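Local coordinates for protein CDP-glucose-4,6-dehydratase (Yersinia pseudotuberculosis, PDB 1RKX) that catalyses the NAD-dependent 4,6-dehydration of CDP-D-glucose, probably giving CDP-4-keto-6-deoxyglucose, as a member of the short-chain dehydrogenase/reductase family, at residues C[259-264]-C[303-308]; C[189-194]-C[240-245]; C[218-223]-C[286-291]; C[277-282]-C[324-329]. All coordinates share one frame; numbering follows the deposited sequence.

Interaction 1. Residues C[259-264]-C[303-308]; sequences GWNFGP and LKLDCS
Cys307 and Asn261 carry the contact between 259-264 and 303-308, their CA atoms being the closest pair across it at 5.2 Å. The packing centres on sulfur. Cys307 SG lies against the backbone where Phe262 leads into Gly263, 3.5 Å from Phe262 C and 3.1 Å from Gly263 N, an amide that is buried here and has no hydrogen-bond partner in the model. The torsion of Cys307 (chi1 -59°) sets SG anti to its own carbonyl carbon, and from there it also meets Asn261 CB at 3.9 Å. Leu305 adds a second packing point: its CD1 rests against the Asn261 side chain and 4.1 Å from Phe262 O.

Among polar atoms, the amide end of Asn261 comes close to the backbone carbonyl of Asp306. Within 303-308, Asp306 OD1 accepts twice from Ser308, from OG at 2.6 Å through its syn lone pair and from backbone N at 2.9 Å; the second bond closes an Asx turn just as helix 308-314 starts, with Cys307 at the N-cap.

Around this site, Asn261 N bonds Glu147, and Ser308 OG reaches Lys304 of the second subunit. Strand 259-261 is one of the two outermost strands, within this chain, of the seven-stranded parallel sheet, so the arrangement is that of a loop lying across the edge of a Rossmann-type domain.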
# COMPACT_ATOMS: atom_id res chain seq x y z
N GLY C 259 3.34 -4.64 -17.65
CA GLY C 259 1.93 -4.99 -17.72
C GLY C 259 1.11 -3.78 -18.13
O GLY C 259 1.43 -2.65 -17.75
N TRP C 260 0.03 -4.01 -18.88
CA TRP C 260 -0.81 -2.92 -19.37
C TRP C 260 -2.31 -3.18 -19.31
O TRP C 260 -2.78 -4.21 -19.77
CB TRP C 260 -0.45 -2.60 -20.83
CG TRP C 260 0.98 -2.26 -21.06
CD1 TRP C 260 2.02 -3.13 -21.16
CD2 TRP C 260 1.53 -0.95 -21.19
NE1 TRP C 260 3.20 -2.44 -21.35
CE2 TRP C 260 2.93 -1.10 -21.37
CE3 TRP C 260 0.99 0.35 -21.17
CZ2 TRP C 260 3.79 -0.01 -21.53
CZ3 TRP C 260 1.84 1.44 -21.33
CH2 TRP C 260 3.23 1.25 -21.50
N ASN C 261 -3.05 -2.21 -18.77
CA ASN C 261 -4.51 -2.28 -18.67
C ASN C 261 -5.17 -1.65 -19.89
O ASN C 261 -4.75 -0.59 -20.36
CB ASN C 261 -5.01 -1.47 -17.46
CG ASN C 261 -4.74 -2.14 -16.13
OD1 ASN C 261 -4.83 -1.49 -15.09
ND2 ASN C 261 -4.44 -3.42 -16.14
N PHE C 262 -6.23 -2.28 -20.38
CA PHE C 262 -7.00 -1.73 -21.49
C PHE C 262 -8.47 -1.88 -21.15
O PHE C 262 -8.95 -2.97 -20.81
CB PHE C 262 -6.68 -2.43 -22.82
CG PHE C 262 -5.29 -2.17 -23.33
CD1 PHE C 262 -4.29 -3.12 -23.15
CD2 PHE C 262 -4.97 -0.97 -23.97
CE1 PHE C 262 -2.99 -2.88 -23.61
CE2 PHE C 262 -3.67 -0.73 -24.43
CZ PHE C 262 -2.69 -1.68 -24.25
N GLY C 263 -9.20 -0.77 -21.22
CA GLY C 263 -10.61 -0.79 -20.90
C GLY C 263 -11.29 0.48 -21.37
O GLY C 263 -10.63 1.40 -21.83
N PRO C 264 -12.62 0.55 -21.25
CA PRO C 264 -13.40 1.72 -21.66
C PRO C 264 -13.42 2.82 -20.61
O PRO C 264 -12.98 2.62 -19.48
CB PRO C 264 -14.79 1.13 -21.87
CG PRO C 264 -14.87 0.16 -20.72
CD PRO C 264 -13.50 -0.52 -20.76
N LEU C 303 -15.76 -4.80 -10.91
CA LEU C 303 -14.34 -4.81 -11.28
C LEU C 303 -14.06 -3.93 -12.49
O LEU C 303 -14.70 -4.09 -13.53
CB LEU C 303 -13.91 -6.25 -11.58
CG LEU C 303 -12.44 -6.65 -11.75
CD1 LEU C 303 -11.79 -5.85 -12.86
CD2 LEU C 303 -11.71 -6.44 -10.44
N LYS C 304 -13.12 -3.01 -12.35
CA LYS C 304 -12.74 -2.14 -13.46
C LYS C 304 -11.25 -1.84 -13.40
O LYS C 304 -10.60 -2.08 -12.38
CB LYS C 304 -13.56 -0.84 -13.45
CG LYS C 304 -13.26 0.09 -12.31
CD LYS C 304 -14.10 1.36 -12.43
CE LYS C 304 -13.79 2.32 -11.30
NZ LYS C 304 -14.54 3.59 -11.43
N LEU C 305 -10.72 -1.31 -14.49
CA LEU C 305 -9.29 -1.02 -14.57
C LEU C 305 -9.00 0.45 -14.82
O LEU C 305 -9.77 1.16 -15.47
CB LEU C 305 -8.67 -1.84 -15.71
CG LEU C 305 -8.88 -3.35 -15.73
CD1 LEU C 305 -8.16 -3.95 -16.94
CD2 LEU C 305 -8.36 -3.96 -14.44
N ASP C 306 -7.87 0.91 -14.29
CA ASP C 306 -7.44 2.29 -14.52
C ASP C 306 -6.50 2.15 -15.70
O ASP C 306 -5.48 1.46 -15.61
CB ASP C 306 -6.68 2.82 -13.31
CG ASP C 306 -6.23 4.26 -13.50
OD1 ASP C 306 -5.64 4.56 -14.55
OD2 ASP C 306 -6.47 5.07 -12.59
N CYS C 307 -6.83 2.80 -16.82
CA CYS C 307 -6.01 2.70 -18.02
C CYS C 307 -5.21 3.96 -18.33
O CYS C 307 -4.99 4.29 -19.50
CB CYS C 307 -6.89 2.34 -19.22
SG CYS C 307 -7.77 0.78 -19.01
N SER C 308 -4.78 4.65 -17.28
CA SER C 308 -4.00 5.88 -17.43
C SER C 308 -2.64 5.59 -18.07
O SER C 308 -2.12 6.40 -18.84
CB SER C 308 -3.79 6.56 -16.07
OG SER C 308 -5.02 6.94 -15.48

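Interaction 2. Residues C[189-194]-C[240-245]; sequences ATVRAG and SGYLLL. With NAD (nicotinamide-adenine-dinucleotide), chain G.
Val191 faces Tyr242 and Leu245 in the Rossmann-type domain, where a helix covers the parallel sheet: the axes of strand 189-192 and helix 240-245 run nearly antiparallel (164°) and approach to 9.9 Å.

Tyr242 can be followed outward. Its CB bond does not aim at the strand, but chi1 of -61°, with CG anti to the carbonyl carbon, brings the ring slantwise under Val191. CD2 meets Val191 CB and CG2; CE2 comes nearest, 3.4 Å from Val191 CG2, and CZ lies under the same methyl. That methyl sits over one ring face, displaced toward the rim, in a CH-pi contact 3.7 Å from the centroid and 23° off the normal. At the tip, OH touches Ala193 CB at 3.5 Å and bonds Lys21, a residue of the NAD site.

One turn on, Leu245 CD2 presses tightly on Val191 CG1 at 3.5 Å and also reaches Ala189 CB. Past the strand the chain enters the cofactor pocket: Ala193 O approaches C5N of the nicotinamide ring of NAD, and Gly194 CA lies close to C4N. A water joins both segments at this end, donating to Val191 O at 2.7 Å, accepting weakly from Ala193 N, and lying 3.2 Å from Tyr242 OH in a hydrogen bond.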
# COMPACT_ATOMS: atom_id res chain seq x y z
N ALA C 189 5.63 -8.37 -22.69
CA ALA C 189 4.63 -7.63 -21.93
C ALA C 189 3.36 -8.45 -21.71
O ALA C 189 3.12 -9.46 -22.38
CB ALA C 189 4.27 -6.34 -22.66
N THR C 190 2.54 -8.02 -20.75
CA THR C 190 1.27 -8.67 -20.50
C THR C 190 0.20 -7.60 -20.70
O THR C 190 0.45 -6.41 -20.49
CB THR C 190 1.14 -9.25 -19.07
OG1 THR C 190 1.43 -8.24 -18.10
CG2 THR C 190 2.09 -10.43 -18.89
N VAL C 191 -0.98 -8.02 -21.14
CA VAL C 191 -2.08 -7.09 -21.36
C VAL C 191 -3.30 -7.59 -20.59
O VAL C 191 -3.64 -8.77 -20.62
CB VAL C 191 -2.40 -6.92 -22.87
CG1 VAL C 191 -1.24 -6.21 -23.55
CG2 VAL C 191 -2.66 -8.26 -23.53
N ARG C 192 -3.95 -6.67 -19.90
CA ARG C 192 -5.10 -6.99 -19.07
C ARG C 192 -6.35 -6.26 -19.53
O ARG C 192 -6.38 -5.03 -19.57
CB ARG C 192 -4.75 -6.61 -17.62
CG ARG C 192 -3.41 -7.18 -17.17
CD ARG C 192 -2.79 -6.42 -16.00
NE ARG C 192 -1.45 -6.92 -15.68
CZ ARG C 192 -0.63 -6.36 -14.81
NH1 ARG C 192 -0.99 -5.27 -14.15
NH2 ARG C 192 0.56 -6.90 -14.57
N ALA C 193 -7.38 -7.03 -19.88
CA ALA C 193 -8.63 -6.46 -20.35
C ALA C 193 -9.76 -7.47 -20.15
O ALA C 193 -9.52 -8.67 -20.05
CB ALA C 193 -8.52 -6.11 -21.83
N GLY C 194 -10.99 -6.98 -20.09
CA GLY C 194 -12.12 -7.88 -19.91
C GLY C 194 -13.41 -7.33 -20.48
O GLY C 194 -13.42 -6.27 -21.12
N SER C 240 -6.82 -3.12 -30.45
CA SER C 240 -6.08 -2.00 -31.01
C SER C 240 -4.93 -1.68 -30.06
O SER C 240 -3.84 -1.33 -30.48
CB SER C 240 -6.98 -0.77 -31.21
OG SER C 240 -7.47 -0.25 -29.98
N GLY C 241 -5.19 -1.82 -28.76
CA GLY C 241 -4.16 -1.56 -27.77
C GLY C 241 -3.05 -2.60 -27.85
O GLY C 241 -1.87 -2.26 -27.74
N TYR C 242 -3.42 -3.86 -28.05
CA TYR C 242 -2.45 -4.95 -28.16
C TYR C 242 -1.53 -4.70 -29.36
O TYR C 242 -0.32 -4.91 -29.28
CB TYR C 242 -3.15 -6.30 -28.36
CG TYR C 242 -4.08 -6.75 -27.25
CD1 TYR C 242 -4.85 -7.90 -27.40
CD2 TYR C 242 -4.22 -6.00 -26.08
CE1 TYR C 242 -5.73 -8.31 -26.41
CE2 TYR C 242 -5.12 -6.41 -25.07
CZ TYR C 242 -5.87 -7.56 -25.25
OH TYR C 242 -6.76 -7.95 -24.28
N LEU C 243 -2.12 -4.28 -30.48
CA LEU C 243 -1.35 -4.03 -31.70
C LEU C 243 -0.41 -2.85 -31.50
O LEU C 243 0.76 -2.91 -31.89
CB LEU C 243 -2.30 -3.75 -32.87
CG LEU C 243 -3.16 -4.93 -33.36
CD1 LEU C 243 -4.26 -4.42 -34.28
CD2 LEU C 243 -2.29 -5.96 -34.07
N LEU C 244 -0.91 -1.78 -30.90
CA LEU C 244 -0.11 -0.59 -30.64
C LEU C 244 1.08 -0.95 -29.75
O LEU C 244 2.21 -0.53 -30.00
CB LEU C 244 -0.96 0.48 -29.96
CG LEU C 244 -0.26 1.79 -29.59
CD1 LEU C 244 0.27 2.47 -30.85
CD2 LEU C 244 -1.24 2.70 -28.86
N LEU C 245 0.81 -1.73 -28.71
CA LEU C 245 1.86 -2.16 -27.80
C LEU C 245 2.90 -3.02 -28.51
O LEU C 245 4.10 -2.86 -28.30
CB LEU C 245 1.26 -2.95 -26.63
CG LEU C 245 2.26 -3.57 -25.64
CD1 LEU C 245 3.09 -2.48 -24.98
CD2 LEU C 245 1.50 -4.38 -24.59
PA NAD G . -12.36 -18.12 -26.66
O1A NAD G . -12.81 -19.30 -25.88
O2A NAD G . -13.23 -17.69 -27.79
O5B NAD G . -10.88 -18.36 -27.24
C5B NAD G . -9.96 -19.18 -26.48
C4B NAD G . -8.88 -19.77 -27.39
O4B NAD G . -8.09 -20.56 -26.47
C3B NAD G . -9.43 -20.74 -28.42
O3B NAD G . -8.85 -20.39 -29.69
C2B NAD G . -8.98 -22.09 -27.88
O2B NAD G . -8.83 -23.11 -28.91
C1B NAD G . -7.70 -21.72 -27.16
N9A NAD G . -7.29 -22.72 -26.20
C8A NAD G . -7.87 -23.03 -25.00
N7A NAD G . -7.26 -24.02 -24.35
C5A NAD G . -6.21 -24.37 -25.19
C6A NAD G . -5.20 -25.35 -25.07
N6A NAD G . -5.04 -26.18 -24.06
N1A NAD G . -4.30 -25.45 -26.09
C2A NAD G . -4.43 -24.59 -27.15
N3A NAD G . -5.33 -23.65 -27.37
C4A NAD G . -6.21 -23.58 -26.34
O3 NAD G . -12.13 -16.94 -25.67
PN NAD G . -11.68 -15.39 -25.92
O1N NAD G . -12.82 -14.60 -25.47
O2N NAD G . -11.37 -15.23 -27.37
O5D NAD G . -10.46 -15.22 -24.93
C5D NAD G . -9.18 -14.92 -25.50
C4D NAD G . -8.16 -14.71 -24.41
O4D NAD G . -8.60 -13.49 -23.71
C3D NAD G . -8.03 -15.75 -23.30
O3D NAD G . -6.67 -15.73 -22.81
C2D NAD G . -9.00 -15.22 -22.25
O2D NAD G . -8.69 -15.77 -20.95
C1D NAD G . -8.74 -13.74 -22.34
N1N NAD G . -9.83 -12.96 -21.77
C2N NAD G . -11.05 -12.76 -22.44
C3N NAD G . -12.11 -11.87 -21.87
C7N NAD G . -13.34 -11.67 -22.66
O7N NAD G . -14.19 -10.92 -22.17
N7N NAD G . -13.56 -12.27 -23.85
C4N NAD G . -11.91 -11.31 -20.48
C5N NAD G . -10.57 -11.64 -19.90
C6N NAD G . -9.64 -12.37 -20.48
O HOH W 1 -6.13 -9.28 -21.42

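Interaction 3. Residues C[218-223]-C[286-291]; sequences SQPVII and GASWQL
Three backbone hydrogen bonds join Val221 and Ile223 to Ser288 and Gln290. Val221 N donates to Ser288 O at 3.0 Å, and Gln290 N returns a bond of the same length to Val221 O, so that Val221 and Gln290 are each gripped through both N and O. The shortest, Ile223 N to Gln290 O at 2.7 Å, meets the acceptor nearly end-on, with a C=O...N angle of 164°; the other two donors stand well out of their carbonyl planes. The same carbonyl oxygens also receive CA-H...O contacts, among them Ile222 CA to Gln290 O at 3.3 Å.

This is a two-stranded parallel sheet: Val221 pairs with Trp289 and Ile222 with Gln290, and the end-to-end directions of the segments differ by just 19°. It lies at the surface, about 28 Å from the centre of the chain.

Val221 and Trp289 project from the same face of the sheet; Val221 packs on helices 207-216 and 272-283, Trp289 on helix 272-283. Val221 CG1, held between its backbone N and carbonyl carbon (chi1 56°), touches Trp289 CB at 3.3 Å. The indole is then approached obliquely by Ile223, whose CD1 lies 3.2 Å from Trp289 CE3. Nearer the start of the pairing, Pro220 CB packs against Ser288 OG at 3.4 Å. Ser218 CA rests near Gly286 O; Ser218, with positive phi, is the C-prime residue of the Schellman motif that closes helix 207-216.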
# COMPACT_ATOMS: atom_id res chain seq x y z
N SER C 218 -36.84 -14.61 -32.10
CA SER C 218 -37.99 -13.76 -31.81
C SER C 218 -38.56 -14.07 -30.44
O SER C 218 -39.76 -13.96 -30.21
CB SER C 218 -39.07 -13.95 -32.88
OG SER C 218 -38.61 -13.55 -34.15
N GLN C 219 -37.68 -14.48 -29.53
CA GLN C 219 -38.07 -14.79 -28.16
C GLN C 219 -37.68 -13.62 -27.27
O GLN C 219 -36.63 -13.00 -27.46
CB GLN C 219 -37.34 -16.05 -27.68
CG GLN C 219 -37.65 -17.31 -28.46
CD GLN C 219 -39.10 -17.73 -28.31
OE1 GLN C 219 -39.58 -17.96 -27.20
NE2 GLN C 219 -39.80 -17.82 -29.43
N PRO C 220 -38.52 -13.28 -26.28
CA PRO C 220 -38.19 -12.16 -25.40
C PRO C 220 -36.94 -12.50 -24.60
O PRO C 220 -36.82 -13.62 -24.09
CB PRO C 220 -39.43 -12.04 -24.51
CG PRO C 220 -40.53 -12.56 -25.39
CD PRO C 220 -39.89 -13.77 -26.01
N VAL C 221 -36.01 -11.56 -24.49
CA VAL C 221 -34.81 -11.82 -23.72
C VAL C 221 -35.11 -11.59 -22.24
O VAL C 221 -35.59 -10.52 -21.85
CB VAL C 221 -33.63 -10.92 -24.17
CG1 VAL C 221 -34.02 -9.46 -24.08
CG2 VAL C 221 -32.40 -11.21 -23.32
N ILE C 222 -34.86 -12.60 -21.43
CA ILE C 222 -35.10 -12.52 -19.99
C ILE C 222 -33.91 -11.88 -19.29
O ILE C 222 -32.77 -12.26 -19.52
CB ILE C 222 -35.33 -13.91 -19.39
CG1 ILE C 222 -36.46 -14.63 -20.14
CG2 ILE C 222 -35.68 -13.78 -17.91
CD1 ILE C 222 -36.68 -16.06 -19.69
N ILE C 223 -34.20 -10.91 -18.43
CA ILE C 223 -33.15 -10.21 -17.70
C ILE C 223 -33.22 -10.55 -16.22
O ILE C 223 -34.31 -10.56 -15.63
CB ILE C 223 -33.29 -8.69 -17.85
CG1 ILE C 223 -33.16 -8.30 -19.33
CG2 ILE C 223 -32.23 -7.98 -17.02
CD1 ILE C 223 -33.24 -6.81 -19.57
N GLY C 286 -39.34 -7.88 -33.57
CA GLY C 286 -38.85 -9.20 -33.22
C GLY C 286 -37.99 -9.16 -31.97
O GLY C 286 -37.40 -10.17 -31.58
N ALA C 287 -37.91 -7.99 -31.34
CA ALA C 287 -37.12 -7.83 -30.13
C ALA C 287 -37.92 -7.24 -28.97
O ALA C 287 -38.67 -6.28 -29.15
CB ALA C 287 -35.90 -6.96 -30.42
N SER C 288 -37.76 -7.82 -27.79
CA SER C 288 -38.44 -7.37 -26.58
C SER C 288 -37.72 -8.01 -25.40
O SER C 288 -36.83 -8.84 -25.59
CB SER C 288 -39.90 -7.82 -26.59
OG SER C 288 -40.00 -9.22 -26.39
N TRP C 289 -38.10 -7.63 -24.19
CA TRP C 289 -37.45 -8.19 -23.00
C TRP C 289 -38.36 -8.20 -21.79
O TRP C 289 -39.32 -7.44 -21.70
CB TRP C 289 -36.18 -7.41 -22.66
CG TRP C 289 -36.42 -5.95 -22.40
CD1 TRP C 289 -36.67 -4.98 -23.32
CD2 TRP C 289 -36.44 -5.31 -21.12
NE1 TRP C 289 -36.83 -3.77 -22.70
CE2 TRP C 289 -36.69 -3.94 -21.34
CE3 TRP C 289 -36.26 -5.75 -19.80
CZ2 TRP C 289 -36.78 -3.01 -20.30
CZ3 TRP C 289 -36.34 -4.83 -18.76
CH2 TRP C 289 -36.60 -3.47 -19.02
N GLN C 290 -38.04 -9.08 -20.84
CA GLN C 290 -38.80 -9.21 -19.61
C GLN C 290 -37.85 -9.45 -18.45
O GLN C 290 -36.78 -10.03 -18.63
CB GLN C 290 -39.79 -10.38 -19.73
CG GLN C 290 -40.83 -10.22 -20.83
CD GLN C 290 -41.66 -8.96 -20.68
OE1 GLN C 290 -42.25 -8.71 -19.62
NE2 GLN C 290 -41.72 -8.16 -21.73
N LEU C 291 -38.25 -9.01 -17.26
CA LEU C 291 -37.43 -9.18 -16.07
C LEU C 291 -37.37 -10.63 -15.59
O LEU C 291 -38.39 -11.30 -15.50
CB LEU C 291 -37.96 -8.29 -14.94
CG LEU C 291 -37.84 -6.78 -15.18
CD1 LEU C 291 -38.47 -6.03 -14.02
CD2 LEU C 291 -36.37 -6.41 -15.32

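Interaction 4. Residues C[277-282]-C[324-329]; sequences EQMVKY and TTLEYI
Gln278, Met279 and Tyr282 of helix 277-282 all converge on Leu326 of helix 324-329. The first of them points its CB toward the other helix and sends an extended chain past Leu326 at about a right angle, with its CB 3.9 Å from Leu326 CD1. At Met279 the CB bond does not lead to the partner helix, yet the end of the chain does: CG and SD both lie 3.8 Å from Leu326 CD2, and a bend at chi3 (78°) takes CE to within 4.3 Å of Ile329 CG2. The two methyls of Leu326 are thus divided, CD1 to Gln278 and CD2 to Met279.

A turn later comes Tyr282, whose ring meets backbone as much as side chain. CD1 is 3.3 Å from Glu327 CA, CE1 is 3.6 Å from Glu327 CB, and the carbonyl carbon of Leu326 stands at the ring edge. Gln278 O, from the tyrosine's own helix, lies over one face.

The axes pass 9.4 Å apart at a crossing angle of -48°: helix-helix packing outside the seven-stranded sheet, joining helix 272-283 to helix 322-338. Met279 also packs on Ile211 and Phe215 of helix 207-216, Ile329 reaches Val208 of that helix and His234 of strand 229-234, and Glu277 and Val280 pack on Trp289 of strand 289-290.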
# COMPACT_ATOMS: atom_id res chain seq x y z
N GLU C 277 -32.27 -2.52 -23.82
CA GLU C 277 -33.15 -1.55 -24.44
C GLU C 277 -32.55 -0.98 -25.72
O GLU C 277 -33.24 -0.85 -26.73
CB GLU C 277 -33.45 -0.41 -23.46
CG GLU C 277 -34.26 -0.84 -22.24
CD GLU C 277 -34.47 0.29 -21.25
OE1 GLU C 277 -35.19 0.09 -20.26
OE2 GLU C 277 -33.91 1.39 -21.47
N GLN C 278 -31.27 -0.65 -25.68
CA GLN C 278 -30.60 -0.10 -26.85
C GLN C 278 -30.53 -1.12 -27.97
O GLN C 278 -30.72 -0.79 -29.14
CB GLN C 278 -29.18 0.35 -26.50
CG GLN C 278 -29.10 1.37 -25.38
CD GLN C 278 -27.68 1.84 -25.12
OE1 GLN C 278 -27.40 2.46 -24.10
NE2 GLN C 278 -26.79 1.57 -26.07
N MET C 279 -30.27 -2.38 -27.62
CA MET C 279 -30.19 -3.43 -28.61
C MET C 279 -31.55 -3.74 -29.21
O MET C 279 -31.66 -4.09 -30.38
CB MET C 279 -29.58 -4.70 -28.00
CG MET C 279 -28.09 -4.56 -27.72
SD MET C 279 -27.36 -6.08 -27.10
CE MET C 279 -27.19 -7.03 -28.63
N VAL C 280 -32.60 -3.60 -28.40
CA VAL C 280 -33.96 -3.83 -28.87
C VAL C 280 -34.28 -2.78 -29.93
O VAL C 280 -34.92 -3.08 -30.94
CB VAL C 280 -34.98 -3.71 -27.72
CG1 VAL C 280 -36.39 -3.56 -28.28
CG2 VAL C 280 -34.92 -4.94 -26.84
N LYS C 281 -33.82 -1.56 -29.70
CA LYS C 281 -34.05 -0.46 -30.62
C LYS C 281 -33.26 -0.63 -31.90
O LYS C 281 -33.74 -0.32 -32.99
CB LYS C 281 -33.67 0.87 -29.96
CG LYS C 281 -34.45 1.17 -28.69
CD LYS C 281 -34.01 2.49 -28.07
CE LYS C 281 -34.76 2.76 -26.77
NZ LYS C 281 -34.33 4.03 -26.13
N TYR C 282 -32.04 -1.13 -31.78
CA TYR C 282 -31.19 -1.35 -32.95
C TYR C 282 -31.68 -2.54 -33.75
O TYR C 282 -31.52 -2.57 -34.98
CB TYR C 282 -29.74 -1.57 -32.52
CG TYR C 282 -29.09 -0.34 -31.93
CD1 TYR C 282 -27.88 -0.44 -31.23
CD2 TYR C 282 -29.67 0.92 -32.06
CE1 TYR C 282 -27.28 0.69 -30.69
CE2 TYR C 282 -29.07 2.05 -31.52
CZ TYR C 282 -27.88 1.93 -30.84
OH TYR C 282 -27.29 3.05 -30.29
N THR C 324 -22.49 3.00 -29.91
CA THR C 324 -21.90 2.74 -31.21
C THR C 324 -21.57 1.25 -31.32
O THR C 324 -21.91 0.60 -32.31
CB THR C 324 -20.61 3.55 -31.40
OG1 THR C 324 -20.91 4.95 -31.36
CG2 THR C 324 -19.94 3.21 -32.73
N THR C 325 -20.92 0.73 -30.29
CA THR C 325 -20.54 -0.68 -30.25
C THR C 325 -21.74 -1.62 -30.36
O THR C 325 -21.71 -2.58 -31.14
CB THR C 325 -19.75 -0.97 -28.95
OG1 THR C 325 -18.47 -0.33 -29.03
CG2 THR C 325 -19.55 -2.48 -28.74
N LEU C 326 -22.80 -1.34 -29.61
CA LEU C 326 -23.99 -2.18 -29.66
C LEU C 326 -24.63 -2.15 -31.05
O LEU C 326 -25.19 -3.14 -31.51
CB LEU C 326 -25.02 -1.72 -28.61
CG LEU C 326 -24.66 -1.97 -27.14
CD1 LEU C 326 -25.72 -1.38 -26.22
CD2 LEU C 326 -24.53 -3.48 -26.90
N GLU C 327 -24.55 -1.00 -31.71
CA GLU C 327 -25.10 -0.86 -33.04
C GLU C 327 -24.35 -1.80 -33.99
O GLU C 327 -24.95 -2.49 -34.80
CB GLU C 327 -24.99 0.59 -33.51
CG GLU C 327 -25.36 0.82 -34.96
CD GLU C 327 -25.64 2.28 -35.26
OE1 GLU C 327 -26.81 2.69 -35.14
OE2 GLU C 327 -24.69 3.01 -35.60
N TYR C 328 -23.02 -1.82 -33.87
CA TYR C 328 -22.21 -2.70 -34.71
C TYR C 328 -22.50 -4.18 -34.41
O TYR C 328 -22.50 -5.01 -35.33
CB TYR C 328 -20.72 -2.44 -34.50
CG TYR C 328 -20.14 -1.27 -35.29
CD1 TYR C 328 -20.00 -0.01 -34.72
CD2 TYR C 328 -19.72 -1.45 -36.61
CE1 TYR C 328 -19.44 1.05 -35.44
CE2 TYR C 328 -19.16 -0.39 -37.34
CZ TYR C 328 -19.02 0.85 -36.75
OH TYR C 328 -18.47 1.89 -37.46
N ILE C 329 -22.75 -4.51 -33.13
CA ILE C 329 -23.02 -5.89 -32.69
C ILE C 329 -24.28 -6.42 -33.37
O ILE C 329 -24.27 -7.49 -33.97
CB ILE C 329 -23.25 -5.99 -31.16
CG1 ILE C 329 -22.07 -5.38 -30.40
CG2 ILE C 329 -23.45 -7.45 -30.75
CD1 ILE C 329 -20.74 -5.85 -30.86

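Overall arrangement
From the N terminus, interaction 2 closes first, bringing helix 236-251 back over strand 187-192 across a 45-residue loop. Interaction 3 opens within that loop at 218-223 and closes only at 286-291, so the two cross. Interaction 1 starts at 259-264, after interaction 2 has closed, and ends at 303-308; interaction 4 runs from 277-282 to 324-329. Interactions 1, 3 and 4 all cross one another. Spatially they form two pairs. Interactions 1 and 2 touch through the neighbouring strands 259-261 and 187-192 of the nucleotide-binding sheet; interactions 3 and 4, with centres about 14 Å apart, meet where Trp289 packs on helix 272-283.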